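Local structure of 2-hydroxyhepta-2,4-diene-1, 7-dioateisomerase (Mycobacterium abscessus, 3R6O) at residues G104-L109 with I279-T284. The protein is probably a magnesium-dependent isomerase of the fumarylacetoacetate hydrolase family, acting on 2-hydroxyhepta-2,4-diene-1,7-dioate. Numbering follows the deposited sequence.
Sequences GQVIAL and IILTGT
I107 and L109 exchange backbone hydrogen bonds with I279 and L281 in a parallel pairing that sets V106 beside I279, I107 beside I280 and A108 beside L281; the axes of the short strands 106-109 and 279-281 lie 17° apart and 4.6 Å at closest approach. Four backbone hydrogen bonds define the register: I279 N to Q105 O, I107 N to I279 O at 2.9 Å, L281 N to I107 O at 2.8 Å, and L109 N to L281 O. The last is the most bent, with 148° at the hydrogen, where the chain leaves the strand after L281. Beyond it G283 CA lies 3.5 Å from L109 O, a CA-H...O contact to a buried carbonyl that has no conventional hydrogen-bond partner in the model.

On one face V106, A108, I279 and L281 meet. V106 CG1, anti to the backbone N (chi1 -177°), reaches L281 CD1 at 4.1 Å, and A108 CB faces L281 CB at the same separation. The other face carries I107 and I280, where I107 CB abuts I280 CG1; L109 turns toward 279-284, bringing CD1 within 4.3 Å of I280 CG2, and V264 of helix 261-269 covers both L109 and I280.

Strands 130-134 and 155-165 flank the pair within a mixed sheet, and Q105 OE1 bonds S135 OG of the second subunit. A108 touches D189, a magnesium ligand, and G283 N donates to OE1 of E160, another. T282 OG1 bonds I161 O, tying the loop after strand 279-281 to the strand that carries E160. The backbone pairing sets the A108 methyl about 4 Å from the magnesium ion, while the G283 N-H probably helps orient the E160 carboxylate.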
loop_
_atom_site.group_PDB
_atom_site.type_symbol
_atom_site.label_atom_id
_atom_site.label_comp_id
_atom_site.label_asym_id
_atom_site.label_seq_id
_atom_site.Cartn_x
_atom_site.Cartn_y
_atom_site.Cartn_z
ATOM N N GLY A 104 -6.876 2.866 -0.021
ATOM C CA GLY A 104 -6.154 2.098 1.009
ATOM C C GLY A 104 -4.913 1.408 0.459
ATOM O O GLY A 104 -3.902 1.273 1.153
ATOM N N GLN A 105 -5.007 0.927 -0.789
ATOM C CA GLN A 105 -3.874 0.350 -1.469
ATOM C C GLN A 105 -4.079 0.479 -2.954
ATOM O O GLN A 105 -5.228 0.536 -3.424
ATOM C CB GLN A 105 -3.634 -1.115 -1.101
ATOM C CG GLN A 105 -4.721 -2.091 -1.549
ATOM C CD GLN A 105 -4.654 -3.442 -0.873
ATOM O OE1 GLN A 105 -3.548 -3.981 -0.638
ATOM N NE2 GLN A 105 -5.837 -4.025 -0.582
ATOM N N VAL A 106 -2.959 0.518 -3.673
ATOM C CA VAL A 106 -2.991 0.605 -5.124
ATOM C C VAL A 106 -2.217 -0.550 -5.732
ATOM O O VAL A 106 -0.994 -0.650 -5.570
ATOM C CB VAL A 106 -2.421 1.933 -5.608
ATOM C CG1 VAL A 106 -2.536 2.040 -7.164
ATOM C CG2 VAL A 106 -3.166 3.088 -4.847
ATOM N N ILE A 107 -2.974 -1.446 -6.346
ATOM C CA ILE A 107 -2.444 -2.635 -6.986
ATOM C C ILE A 107 -2.301 -2.345 -8.467
ATOM O O ILE A 107 -3.178 -1.720 -9.063
ATOM C CB ILE A 107 -3.387 -3.839 -6.819
ATOM C CG1 ILE A 107 -3.694 -4.094 -5.344
ATOM C CG2 ILE A 107 -2.780 -5.119 -7.512
ATOM C CD1 ILE A 107 -2.535 -4.141 -4.480
ATOM N N ALA A 108 -1.195 -2.766 -9.062
ATOM C CA ALA A 108 -0.984 -2.637 -10.519
ATOM C C ALA A 108 -0.565 -3.984 -11.099
ATOM O O ALA A 108 0.316 -4.683 -10.524
ATOM C CB ALA A 108 0.123 -1.562 -10.842
ATOM N N LEU A 109 -1.130 -4.320 -12.255
ATOM C CA LEU A 109 -0.782 -5.556 -12.932
ATOM C C LEU A 109 0.233 -5.323 -14.053
ATOM O O LEU A 109 0.040 -4.456 -14.918
ATOM C CB LEU A 109 -2.046 -6.207 -13.471
ATOM C CG LEU A 109 -2.606 -7.402 -12.759
ATOM C CD1 LEU A 109 -3.036 -7.055 -11.299
ATOM C CD2 LEU A 109 -3.789 -7.934 -13.689
ATOM N N ILE A 279 -7.808 0.530 -5.350
ATOM C CA ILE A 279 -7.705 0.708 -6.804
ATOM C C ILE A 279 -6.854 -0.407 -7.379
ATOM O O ILE A 279 -5.785 -0.717 -6.825
ATOM C CB ILE A 279 -6.988 2.030 -7.136
ATOM C CG1 ILE A 279 -7.862 3.222 -6.692
ATOM C CG2 ILE A 279 -6.649 2.184 -8.643
ATOM C CD1 ILE A 279 -7.123 4.522 -6.887
ATOM N N ILE A 280 -7.321 -1.002 -8.479
ATOM C CA ILE A 280 -6.498 -1.945 -9.265
ATOM C C ILE A 280 -6.285 -1.409 -10.691
ATOM O O ILE A 280 -7.258 -1.213 -11.421
ATOM C CB ILE A 280 -7.127 -3.379 -9.316
ATOM C CG1 ILE A 280 -7.412 -3.936 -7.904
ATOM C CG2 ILE A 280 -6.163 -4.347 -9.999
ATOM C CD1 ILE A 280 -8.367 -5.207 -7.932
ATOM N N LEU A 281 -5.026 -1.170 -11.075
ATOM C CA LEU A 281 -4.659 -0.873 -12.451
ATOM C C LEU A 281 -4.516 -2.209 -13.192
ATOM O O LEU A 281 -3.756 -3.097 -12.757
ATOM C CB LEU A 281 -3.348 -0.080 -12.540
ATOM C CG LEU A 281 -3.411 1.437 -12.336
ATOM C CD1 LEU A 281 -3.909 1.691 -10.999
ATOM C CD2 LEU A 281 -1.961 2.054 -12.569
ATOM N N THR A 282 -5.234 -2.346 -14.297
ATOM C CA THR A 282 -5.428 -3.664 -14.889
ATOM C C THR A 282 -4.450 -4.015 -15.999
ATOM O O THR A 282 -4.643 -5.010 -16.665
ATOM C CB THR A 282 -6.860 -3.874 -15.371
ATOM O OG1 THR A 282 -7.198 -2.911 -16.384
ATOM C CG2 THR A 282 -7.827 -3.783 -14.164
ATOM N N GLY A 283 -3.396 -3.214 -16.190
ATOM C CA GLY A 283 -2.401 -3.519 -17.210
ATOM C C GLY A 283 -2.334 -2.490 -18.330
ATOM O O GLY A 283 -3.266 -1.765 -18.547
ATOM N N THR A 284 -1.192 -2.443 -19.005
ATOM C CA THR A 284 -0.954 -1.570 -20.144
ATOM C C THR A 284 -0.607 -2.347 -21.426
ATOM O O THR A 284 0.016 -3.419 -21.373
ATOM C CB THR A 284 0.189 -0.573 -19.794
ATOM O OG1 THR A 284 0.166 0.519 -20.692
ATOM C CG2 THR A 284 1.566 -1.254 -19.780
#